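PDB 3FG2: putative rubredoxin reductase, which probably acts as an FAD-dependent ferredoxin (rubredoxin) reductase that passes electrons from NADH to the ferredoxin serving the CYP199A2 system. Local coordinates for residues A[29-34]-A[72-77]; A[80-85]-A[97-102]; A[261-266]-A[301-306]. All blocks are in the same frame, centred on the assembly; numbering follows the deposited sequence.

Contact 1 (A[29-34]-A[72-77]). With FAD (flavin-adenine dinucleotide), chain B.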
loop_
_atom_site.group_PDB
_atom_site.type_symbol
_atom_site.label_atom_id
_atom_site.label_comp_id
_atom_site.label_asym_id
_atom_site.label_seq_id
_atom_site.Cartn_x
_atom_site.Cartn_y
_atom_site.Cartn_z
ATOM N N ILE A 29 19.398 13.997 12.105
ATOM C CA ILE A 29 18.241 13.286 11.558
ATOM C C ILE A 29 17.526 12.463 12.624
ATOM O O ILE A 29 18.045 11.447 13.096
ATOM C CB ILE A 29 18.650 12.340 10.407
ATOM C CG1 ILE A 29 19.321 13.141 9.287
ATOM C CG2 ILE A 29 17.418 11.604 9.881
ATOM C CD1 ILE A 29 19.804 12.294 8.123
ATOM N N ALA A 30 16.326 12.905 12.988
ATOM C CA ALA A 30 15.524 12.221 13.999
ATOM C C ALA A 30 14.329 11.529 13.352
ATOM O O ALA A 30 13.537 12.158 12.651
ATOM C CB ALA A 30 15.049 13.223 15.050
ATOM N N LEU A 31 14.204 10.231 13.600
ATOM C CA LEU A 31 13.122 9.440 13.026
ATOM C C LEU A 31 12.107 9.057 14.100
ATOM O O LEU A 31 12.344 8.140 14.878
ATOM C CB LEU A 31 13.695 8.164 12.400
ATOM C CG LEU A 31 13.159 7.647 11.061
ATOM C CD1 LEU A 31 13.504 6.162 10.942
ATOM C CD2 LEU A 31 11.654 7.846 10.967
ATOM N N ILE A 32 10.976 9.751 14.136
ATOM C CA ILE A 32 9.934 9.468 15.125
ATOM C C ILE A 32 9.154 8.208 14.750
ATOM O O ILE A 32 8.463 8.174 13.730
ATOM C CB ILE A 32 8.968 10.654 15.228
ATOM C CG1 ILE A 32 9.771 11.917 15.540
ATOM C CG2 ILE A 32 7.915 10.387 16.303
ATOM C CD1 ILE A 32 9.059 13.203 15.201
ATOM N N ASN A 33 9.267 7.180 15.585
ATOM C CA ASN A 33 8.606 5.903 15.334
ATOM C C ASN A 33 7.579 5.571 16.419
ATOM O O ASN A 33 7.953 5.233 17.543
ATOM C CB ASN A 33 9.678 4.810 15.248
ATOM C CG ASN A 33 9.103 3.448 14.954
ATOM O OD1 ASN A 33 8.061 3.328 14.303
ATOM N ND2 ASN A 33 9.792 2.399 15.415
ATOM N N ASP A 34 6.290 5.650 16.078
ATOM C CA ASP A 34 5.228 5.381 17.052
ATOM C C ASP A 34 4.800 3.922 17.207
ATOM O O ASP A 34 3.724 3.645 17.738
ATOM C CB ASP A 34 3.986 6.225 16.749
ATOM C CG ASP A 34 3.209 5.710 15.557
ATOM O OD1 ASP A 34 2.133 6.271 15.255
ATOM O OD2 ASP A 34 3.675 4.741 14.920
ATOM N N ILE A 72 21.309 8.153 12.625
ATOM C CA ILE A 72 19.878 8.393 12.470
ATOM C C ILE A 72 19.247 8.143 13.828
ATOM O O ILE A 72 19.149 7.004 14.281
ATOM C CB ILE A 72 19.236 7.451 11.426
ATOM C CG1 ILE A 72 19.800 7.761 10.037
ATOM C CG2 ILE A 72 17.723 7.622 11.430
ATOM C CD1 ILE A 72 19.233 6.903 8.923
ATOM N N GLU A 73 18.827 9.221 14.474
ATOM C CA GLU A 73 18.231 9.139 15.799
ATOM C C GLU A 73 16.837 8.518 15.764
ATOM O O GLU A 73 15.877 9.150 15.310
ATOM C CB GLU A 73 18.166 10.541 16.412
ATOM C CG GLU A 73 18.199 10.558 17.924
ATOM C CD GLU A 73 18.078 11.959 18.476
ATOM O OE1 GLU A 73 18.845 12.840 18.026
ATOM O OE2 GLU A 73 17.219 12.174 19.360
ATOM N N LEU A 74 16.731 7.285 16.255
ATOM C CA LEU A 74 15.456 6.574 16.279
ATOM C C LEU A 74 14.708 6.832 17.580
ATOM O O LEU A 74 15.012 6.222 18.605
ATOM C CB LEU A 74 15.686 5.076 16.120
ATOM C CG LEU A 74 14.419 4.292 15.800
ATOM C CD1 LEU A 74 13.861 4.776 14.473
ATOM C CD2 LEU A 74 14.727 2.801 15.749
ATOM N N ILE A 75 13.721 7.722 17.532
ATOM C CA ILE A 75 12.945 8.076 18.717
ATOM C C ILE A 75 11.628 7.314 18.845
ATOM O O ILE A 75 10.723 7.467 18.021
ATOM C CB ILE A 75 12.609 9.580 18.729
ATOM C CG1 ILE A 75 13.887 10.406 18.598
ATOM C CG2 ILE A 75 11.872 9.934 20.015
ATOM C CD1 ILE A 75 13.633 11.888 18.496
ATOM N N SER A 76 11.516 6.511 19.898
ATOM C CA SER A 76 10.304 5.742 20.138
ATOM C C SER A 76 9.214 6.639 20.726
ATOM O O SER A 76 8.990 6.642 21.936
ATOM C CB SER A 76 10.599 4.588 21.096
ATOM O OG SER A 76 9.464 3.757 21.254
ATOM N N ASP A 77 8.543 7.403 19.864
ATOM C CA ASP A 77 7.479 8.303 20.298
ATOM C C ASP A 77 6.472 8.549 19.174
ATOM O O ASP A 77 6.444 7.816 18.186
ATOM C CB ASP A 77 8.072 9.637 20.751
ATOM C CG ASP A 77 7.321 10.238 21.923
ATOM O OD1 ASP A 77 7.429 9.678 23.034
ATOM O OD2 ASP A 77 6.619 11.256 21.737
HETATM P PA FAD B . 3.705 3.219 6.297
HETATM O O1A FAD B . 2.303 2.889 6.661
HETATM O O2A FAD B . 4.598 2.248 5.991
HETATM O O5B FAD B . 4.204 3.759 7.648
HETATM C C5B FAD B . 3.585 4.863 8.381
HETATM C C4B FAD B . 4.249 4.812 9.774
HETATM O O4B FAD B . 4.029 6.130 10.407
HETATM C C3B FAD B . 3.664 3.779 10.755
HETATM O O3B FAD B . 4.580 2.986 11.442
HETATM C C2B FAD B . 2.746 4.629 11.587
HETATM O O2B FAD B . 2.395 4.046 12.804
HETATM C C1B FAD B . 3.594 5.851 11.778
HETATM N N9A FAD B . 2.916 7.089 12.168
HETATM C C8A FAD B . 1.677 7.517 11.766
HETATM N N7A FAD B . 1.333 8.682 12.300
HETATM C C5A FAD B . 2.389 9.039 13.087
HETATM C C6A FAD B . 2.623 10.220 13.948
HETATM N N6A FAD B . 1.770 11.205 14.104
HETATM N N1A FAD B . 3.839 10.227 14.602
HETATM C C2A FAD B . 4.763 9.218 14.467
HETATM N N3A FAD B . 4.625 8.107 13.704
HETATM C C4A FAD B . 3.418 8.061 13.031
HETATM N N1 FAD B . 2.837 -2.144 -1.557
HETATM C C2 FAD B . 3.428 -2.715 -2.606
HETATM O O2 FAD B . 3.908 -2.061 -3.482
HETATM N N3 FAD B . 3.525 -4.139 -2.741
HETATM C C4 FAD B . 3.011 -4.993 -1.781
HETATM O O4 FAD B . 3.117 -6.198 -1.928
HETATM C C4X FAD B . 2.365 -4.379 -0.625
HETATM N N5 FAD B . 1.851 -5.164 0.353
HETATM C C5X FAD B . 1.254 -4.551 1.440
HETATM C C6 FAD B . 0.732 -5.392 2.463
HETATM C C7 FAD B . 0.125 -4.872 3.588
HETATM C C7M FAD B . -0.414 -5.811 4.650
HETATM C C8 FAD B . 0.006 -3.418 3.746
HETATM C C8M FAD B . -0.643 -2.779 4.954
HETATM C C9 FAD B . 0.516 -2.575 2.736
HETATM C C9A FAD B . 1.139 -3.126 1.590
HETATM N N10 FAD B . 1.700 -2.316 0.517
HETATM C C10 FAD B . 2.301 -2.905 -0.560
HETATM C "C1'" FAD B . 1.599 -0.841 0.656
HETATM C "C2'" FAD B . 2.872 -0.274 1.355
HETATM O "O2'" FAD B . 3.035 -0.943 2.586
HETATM C "C3'" FAD B . 2.669 1.214 1.554
HETATM O "O3'" FAD B . 2.535 1.850 0.287
HETATM C "C4'" FAD B . 3.858 1.803 2.293
HETATM O "O4'" FAD B . 4.019 1.163 3.587
HETATM C "C5'" FAD B . 3.621 3.282 2.482
HETATM O "O5'" FAD B . 4.853 3.848 3.290
HETATM P P FAD B . 4.639 4.965 4.272
HETATM O O1P FAD B . 6.084 5.212 4.791
HETATM O O2P FAD B . 4.005 6.085 3.737
HETATM O O3P FAD B . 3.790 4.515 5.379
#

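Contact 2 (A[80-85]-A[97-102])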
loop_
_atom_site.group_PDB
_atom_site.type_symbol
_atom_site.label_atom_id
_atom_site.label_comp_id
_atom_site.label_asym_id
_atom_site.label_seq_id
_atom_site.Cartn_x
_atom_site.Cartn_y
_atom_site.Cartn_z
ATOM N N VAL A 80 2.161 14.720 17.889
ATOM C CA VAL A 80 0.754 15.008 18.124
ATOM C C VAL A 80 0.376 16.414 17.674
ATOM O O VAL A 80 -0.796 16.699 17.428
ATOM C CB VAL A 80 0.411 14.874 19.615
ATOM C CG1 VAL A 80 0.599 13.434 20.063
ATOM C CG2 VAL A 80 1.305 15.793 20.434
ATOM N N SER A 81 1.373 17.285 17.561
ATOM C CA SER A 81 1.140 18.665 17.160
ATOM C C SER A 81 2.344 19.271 16.446
ATOM O O SER A 81 3.476 18.834 16.638
ATOM C CB SER A 81 0.808 19.506 18.396
ATOM O OG SER A 81 0.678 20.877 18.061
ATOM N N ILE A 82 2.093 20.283 15.626
ATOM C CA ILE A 82 3.165 20.950 14.901
ATOM C C ILE A 82 3.109 22.471 15.062
ATOM O O ILE A 82 2.107 23.106 14.712
ATOM C CB ILE A 82 3.105 20.639 13.398
ATOM C CG1 ILE A 82 3.242 19.135 13.169
ATOM C CG2 ILE A 82 4.213 21.395 12.674
ATOM C CD1 ILE A 82 3.055 18.737 11.732
ATOM N N ASP A 83 4.186 23.050 15.592
ATOM C CA ASP A 83 4.260 24.497 15.778
ATOM C C ASP A 83 5.054 25.053 14.607
ATOM O O ASP A 83 6.269 25.214 14.692
ATOM C CB ASP A 83 4.978 24.844 17.086
ATOM C CG ASP A 83 4.946 26.337 17.394
ATOM O OD1 ASP A 83 4.661 27.140 16.476
ATOM O OD2 ASP A 83 5.216 26.708 18.556
ATOM N N ARG A 84 4.363 25.329 13.510
ATOM C CA ARG A 84 5.018 25.840 12.319
ATOM C C ARG A 84 5.774 27.133 12.577
ATOM O O ARG A 84 6.919 27.276 12.149
ATOM C CB ARG A 84 3.992 26.053 11.208
ATOM C CG ARG A 84 3.360 24.775 10.695
ATOM C CD ARG A 84 2.167 25.090 9.806
ATOM N NE ARG A 84 2.535 25.896 8.648
ATOM C CZ ARG A 84 1.660 26.518 7.868
ATOM N NH1 ARG A 84 0.363 26.426 8.126
ATOM N NH2 ARG A 84 2.081 27.222 6.826
ATOM N N GLU A 85 5.141 28.070 13.277
ATOM C CA GLU A 85 5.780 29.350 13.563
ATOM C C GLU A 85 7.071 29.168 14.358
ATOM O O GLU A 85 8.096 29.765 14.035
ATOM C CB GLU A 85 4.821 30.271 14.323
ATOM C CG GLU A 85 5.403 31.652 14.628
ATOM C CD GLU A 85 4.439 32.553 15.396
ATOM O OE1 GLU A 85 3.911 32.115 16.444
ATOM O OE2 GLU A 85 4.216 33.706 14.957
ATOM N N ILE A 97 10.676 19.219 19.952
ATOM C CA ILE A 97 11.930 19.349 19.227
ATOM C C ILE A 97 11.866 20.411 18.144
ATOM O O ILE A 97 10.833 20.591 17.502
ATOM C CB ILE A 97 12.322 18.006 18.578
ATOM C CG1 ILE A 97 12.395 16.919 19.650
ATOM C CG2 ILE A 97 13.660 18.137 17.863
ATOM C CD1 ILE A 97 12.731 15.554 19.110
ATOM N N GLU A 98 12.974 21.127 17.958
ATOM C CA GLU A 98 13.048 22.149 16.920
ATOM C C GLU A 98 13.509 21.429 15.664
ATOM O O GLU A 98 14.239 20.438 15.741
ATOM C CB GLU A 98 14.076 23.225 17.258
ATOM C CG GLU A 98 13.789 24.035 18.499
ATOM C CD GLU A 98 14.797 25.155 18.679
ATOM O OE1 GLU A 98 14.797 26.097 17.856
ATOM O OE2 GLU A 98 15.599 25.084 19.635
ATOM N N TYR A 99 13.092 21.925 14.508
ATOM C CA TYR A 99 13.490 21.296 13.266
ATOM C C TYR A 99 13.862 22.326 12.215
ATOM O O TYR A 99 13.367 23.458 12.236
ATOM C CB TYR A 99 12.359 20.391 12.746
ATOM C CG TYR A 99 11.067 21.113 12.396
ATOM C CD1 TYR A 99 10.972 21.903 11.251
ATOM C CD2 TYR A 99 9.952 21.029 13.228
ATOM C CE1 TYR A 99 9.807 22.592 10.946
ATOM C CE2 TYR A 99 8.782 21.714 12.931
ATOM C CZ TYR A 99 8.719 22.495 11.792
ATOM O OH TYR A 99 7.574 23.197 11.508
ATOM N N GLY A 100 14.758 21.930 11.315
ATOM C CA GLY A 100 15.154 22.802 10.226
ATOM C C GLY A 100 14.128 22.527 9.143
ATOM O O GLY A 100 13.525 23.442 8.574
ATOM N N HIS A 101 13.931 21.240 8.868
ATOM C CA HIS A 101 12.953 20.798 7.885
ATOM C C HIS A 101 12.214 19.591 8.457
ATOM O O HIS A 101 12.826 18.691 9.049
ATOM C CB HIS A 101 13.629 20.431 6.560
ATOM C CG HIS A 101 12.690 20.427 5.393
ATOM N ND1 HIS A 101 11.794 19.407 5.159
ATOM C CD2 HIS A 101 12.457 21.356 4.435
ATOM C CE1 HIS A 101 11.048 19.708 4.111
ATOM N NE2 HIS A 101 11.428 20.886 3.654
ATOM N N LEU A 102 10.895 19.592 8.293
ATOM C CA LEU A 102 10.036 18.518 8.790
ATOM C C LEU A 102 9.504 17.645 7.655
ATOM O O LEU A 102 8.929 18.150 6.687
ATOM C CB LEU A 102 8.856 19.112 9.573
ATOM C CG LEU A 102 7.758 18.149 10.035
ATOM C CD1 LEU A 102 8.361 17.073 10.922
ATOM C CD2 LEU A 102 6.674 18.920 10.787
HETATM O O HOH W 1 7.269 25.090 9.976
#

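Contact 3 (A[261-266]-A[301-306])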
loop_
_atom_site.group_PDB
_atom_site.type_symbol
_atom_site.label_atom_id
_atom_site.label_comp_id
_atom_site.label_asym_id
_atom_site.label_seq_id
_atom_site.Cartn_x
_atom_site.Cartn_y
_atom_site.Cartn_z
ATOM N N GLN A 261 4.957 19.726 -6.849
ATOM C CA GLN A 261 5.825 18.836 -7.619
ATOM C C GLN A 261 7.046 18.352 -6.847
ATOM O O GLN A 261 7.564 17.266 -7.105
ATOM C CB GLN A 261 6.304 19.532 -8.891
ATOM C CG GLN A 261 5.204 19.864 -9.871
ATOM C CD GLN A 261 5.701 20.675 -11.059
ATOM O OE1 GLN A 261 4.927 21.006 -11.961
ATOM N NE2 GLN A 261 6.992 21.001 -11.065
ATOM N N GLN A 262 7.511 19.155 -5.902
ATOM C CA GLN A 262 8.685 18.780 -5.136
ATOM C C GLN A 262 8.352 18.176 -3.784
ATOM O O GLN A 262 9.225 18.041 -2.923
ATOM C CB GLN A 262 9.609 19.987 -4.982
ATOM C CG GLN A 262 10.419 20.272 -6.243
ATOM C CD GLN A 262 11.097 21.628 -6.216
ATOM O OE1 GLN A 262 11.623 22.055 -5.184
ATOM N NE2 GLN A 262 11.101 22.309 -7.357
ATOM N N LEU A 263 7.085 17.807 -3.613
ATOM C CA LEU A 263 6.603 17.186 -2.385
ATOM C C LEU A 263 6.702 18.112 -1.175
ATOM O O LEU A 263 6.917 17.667 -0.045
ATOM C CB LEU A 263 7.367 15.876 -2.139
ATOM C CG LEU A 263 7.461 15.019 -3.415
ATOM C CD1 LEU A 263 8.256 13.748 -3.165
ATOM C CD2 LEU A 263 6.060 14.692 -3.891
ATOM N N LEU A 264 6.531 19.407 -1.432
ATOM C CA LEU A 264 6.572 20.426 -0.392
ATOM C C LEU A 264 5.169 20.936 -0.108
ATOM O O LEU A 264 4.381 21.147 -1.034
ATOM C CB LEU A 264 7.442 21.609 -0.831
ATOM C CG LEU A 264 8.957 21.467 -0.699
ATOM C CD1 LEU A 264 9.659 22.558 -1.505
ATOM C CD2 LEU A 264 9.340 21.546 0.775
ATOM N N THR A 265 4.857 21.123 1.173
ATOM C CA THR A 265 3.551 21.648 1.559
ATOM C C THR A 265 3.595 23.151 1.317
ATOM O O THR A 265 4.571 23.668 0.773
ATOM C CB THR A 265 3.260 21.431 3.047
ATOM O OG1 THR A 265 4.202 22.183 3.824
ATOM C CG2 THR A 265 3.353 19.942 3.404
ATOM N N SER A 266 2.542 23.855 1.717
ATOM C CA SER A 266 2.506 25.300 1.540
ATOM C C SER A 266 3.531 25.942 2.475
ATOM O O SER A 266 3.861 27.119 2.343
ATOM C CB SER A 266 1.108 25.828 1.851
ATOM O OG SER A 266 0.710 25.425 3.146
ATOM N N ARG A 301 13.439 9.335 -1.956
ATOM C CA ARG A 301 14.656 9.687 -2.678
ATOM C C ARG A 301 14.573 11.126 -3.198
ATOM O O ARG A 301 15.535 11.893 -3.091
ATOM C CB ARG A 301 14.874 8.721 -3.849
ATOM C CG ARG A 301 15.417 7.349 -3.449
ATOM C CD ARG A 301 15.463 6.406 -4.651
ATOM N NE ARG A 301 16.400 5.299 -4.469
ATOM C CZ ARG A 301 16.284 4.349 -3.546
ATOM N NH1 ARG A 301 15.261 4.357 -2.707
ATOM N NH2 ARG A 301 17.201 3.394 -3.455
ATOM N N CYS A 302 13.418 11.484 -3.753
ATOM C CA CYS A 302 13.202 12.820 -4.287
ATOM C C CYS A 302 13.427 13.920 -3.249
ATOM O O CYS A 302 14.035 14.957 -3.546
ATOM C CB CYS A 302 11.787 12.934 -4.838
ATOM S SG CYS A 302 11.429 14.552 -5.526
ATOM N N VAL A 303 12.914 13.698 -2.038
ATOM C CA VAL A 303 13.065 14.657 -0.950
ATOM C C VAL A 303 14.512 14.694 -0.469
ATOM O O VAL A 303 15.076 15.770 -0.272
ATOM C CB VAL A 303 12.144 14.302 0.235
ATOM C CG1 VAL A 303 12.535 15.107 1.476
ATOM C CG2 VAL A 303 10.707 14.597 -0.139
ATOM N N ALA A 304 15.107 13.520 -0.280
ATOM C CA ALA A 304 16.488 13.438 0.169
ATOM C C ALA A 304 17.382 14.182 -0.816
ATOM O O ALA A 304 18.313 14.883 -0.419
ATOM C CB ALA A 304 16.921 11.992 0.268
ATOM N N ALA A 305 17.086 14.033 -2.103
ATOM C CA ALA A 305 17.869 14.687 -3.140
ATOM C C ALA A 305 17.711 16.197 -3.061
ATOM O O ALA A 305 18.665 16.946 -3.290
ATOM C CB ALA A 305 17.439 14.186 -4.510
ATOM N N ARG A 306 16.506 16.642 -2.729
ATOM C CA ARG A 306 16.233 18.072 -2.628
ATOM C C ARG A 306 16.944 18.690 -1.428
ATOM O O ARG A 306 17.698 19.650 -1.564
ATOM C CB ARG A 306 14.728 18.314 -2.500
ATOM C CG ARG A 306 14.302 19.751 -2.767
ATOM C CD ARG A 306 12.839 19.945 -2.419
ATOM N NE ARG A 306 12.667 19.989 -0.973
ATOM C CZ ARG A 306 11.669 19.420 -0.313
ATOM N NH1 ARG A 306 10.732 18.744 -0.965
ATOM N NH2 ARG A 306 11.613 19.533 1.006
#

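Contact 1 (A[29-34]-A[72-77])
Leu31 and Leu74 lie alongside each other on neighbouring parallel strands, 29-32 and 72-75, their side chains pointing the same way and closely packed, with CD1 of Leu31 3.8 Å from CD1 of Leu74. The CG of Leu74 is anti to its own N (chi1 -166°), which lets CD1 also rest on the carbonyl O of Leu31. Four backbone hydrogen bonds join Ile29 to Glu73, Glu73 to Leu31, Leu31 to Ile75 and Ile75 to Asn33. The bond from Leu31 N to Glu73 O is short and almost straight (2.6 Å, 173°), whereas Ile75 N reaches Leu31 O at 3.0 Å in a more bent bond (147°). On the face with Ile32, Ile75 lays CD1 4.0 Å from Ala30 CB. The outer strand is looser: the carboxylate of Glu73 forms a salt bridge with Arg28, and Ser76, centre of an inverse gamma turn, is exposed. Past the strand end, Asp34 OD2 accepts a hydrogen bond from the adenosine ribose O2B of FAD (2.6 Å), while OD1 pairs with Arg78. An acidic residue near the end of the second strand, bonded to the adenosine ribose, is characteristic of FAD- and NAD-binding Rossmann folds. Strand 72-75 is the outermost of the five-stranded parallel sheet; strand 29-32 is bonded on to strand 4-7, with helix 11-22 against Ile29 and Ile72 and strand 88-91 against Ile32.

Contact 2 (A[80-85]-A[97-102])
Ile82 meets Leu102 tip to tip, its CD1 3.7 Å from Leu102 CD2, and the same leucine methyl also lies 4.0 Å from Ile82 CG2. With CG1 beside the backbone N (chi1 -60°) and CG2 anti to it, both arms of the isoleucine border the leucine methyl. Tyr99 comes at about a right angle to Ile82 and touches it with its hydroxyl alone, OH standing 4.0 Å from CG2. Its ring is held from one face by Leu102, whose CB sits 3.8 Å above the ring centre, so one leucine packs on both the isoleucine and the tyrosine. The phenol oxygen ends beside Arg84, 3.8 Å from its CA, and no direct hydrogen bond crosses between 80-85 and 97-102. A water in the plane of the ring makes the polar link instead: it accepts a short bond from Tyr99 OH (2.5 Å) and donates to Arg84 O (3.1 Å). The arginine side chain leaves in another direction, toward Asp267 and Ala249. Leu89 and Ile270 also pack on Leu102. Strands 79-83 and 96-98 are the two outer strands of a three-stranded antiparallel sheet with 88-91 between them, and the chain then turns through Tyr99 into parallel strand 101-104; this antiparallel meander inserted as the crossover between two strands of a Rossmann sheet is typical of the FAD domain of the pyridine nucleotide-disulphide oxidoreductase family.

Contact 3 (A[261-266]-A[301-306])
Arg306 turns its guanidinium edge to the main chain of Gln262, NH1 reaching the carbonyl O at 2.6 Å in a strongly bent, weak hydrogen bond (119°) that lies in the guanidinium plane. Leu264 CD2 lies over one face of the group, offset toward its rim, 3.3 Å from Arg306 CZ, and Gln262 OE1 comes within 3.7 Å of Arg306 CD. Beside the guanidinium, Leu263 CD1 rests 4.0 Å from both Cys302 CB and Val303 CG2. The contact thus sets the loop before strand 270-272, the last strand of the Rossmann-type parallel sheet, against the C-terminal end of helix 293-306, whose first residue, Val293, binds FAD through its backbone N. Without the guanidinium, as with an alanine at Arg306, the Gln262 carbonyl and Ser271 OG would probably each lose a partner, and a gap would open beside Leu264. A bend at chi3 (75°) brings the guanidinium round to the loop, and NH2 is hydrogen-bonded to Ser271 OG, which helps hold the group in place. Behind the loop, Asp260 OD1 accepts bonds from the backbone N of Gln262 and of Leu264, holding the turn in which Leu263 takes a left-handed conformation, while Leu263 itself is backbone-bonded to Ala272 and packs on Phe279.

Overall arrangement
The three contacts follow in series along the chain, contact 1 first and contact 3 last, and all help build the FAD-binding domain. Contact 1 lies at one edge of the five-stranded parallel sheet, and contact 3 beside strand 270-272 at the other. Contact 2, centred about 14 Å from contact 1 and about 17 Å from contact 3, lies between: Ile97 CD1 touches Ile75 CD1 (3.8 Å), and His101 NE2 lies 3.6 Å from Leu264 CD2. Contacts 1 and 3, with centres about 20 Å apart, do not touch. Strand 101-104 of contact 2 belongs to the same sheet, so the antiparallel crossover sheet is tied to the cofactor-binding core.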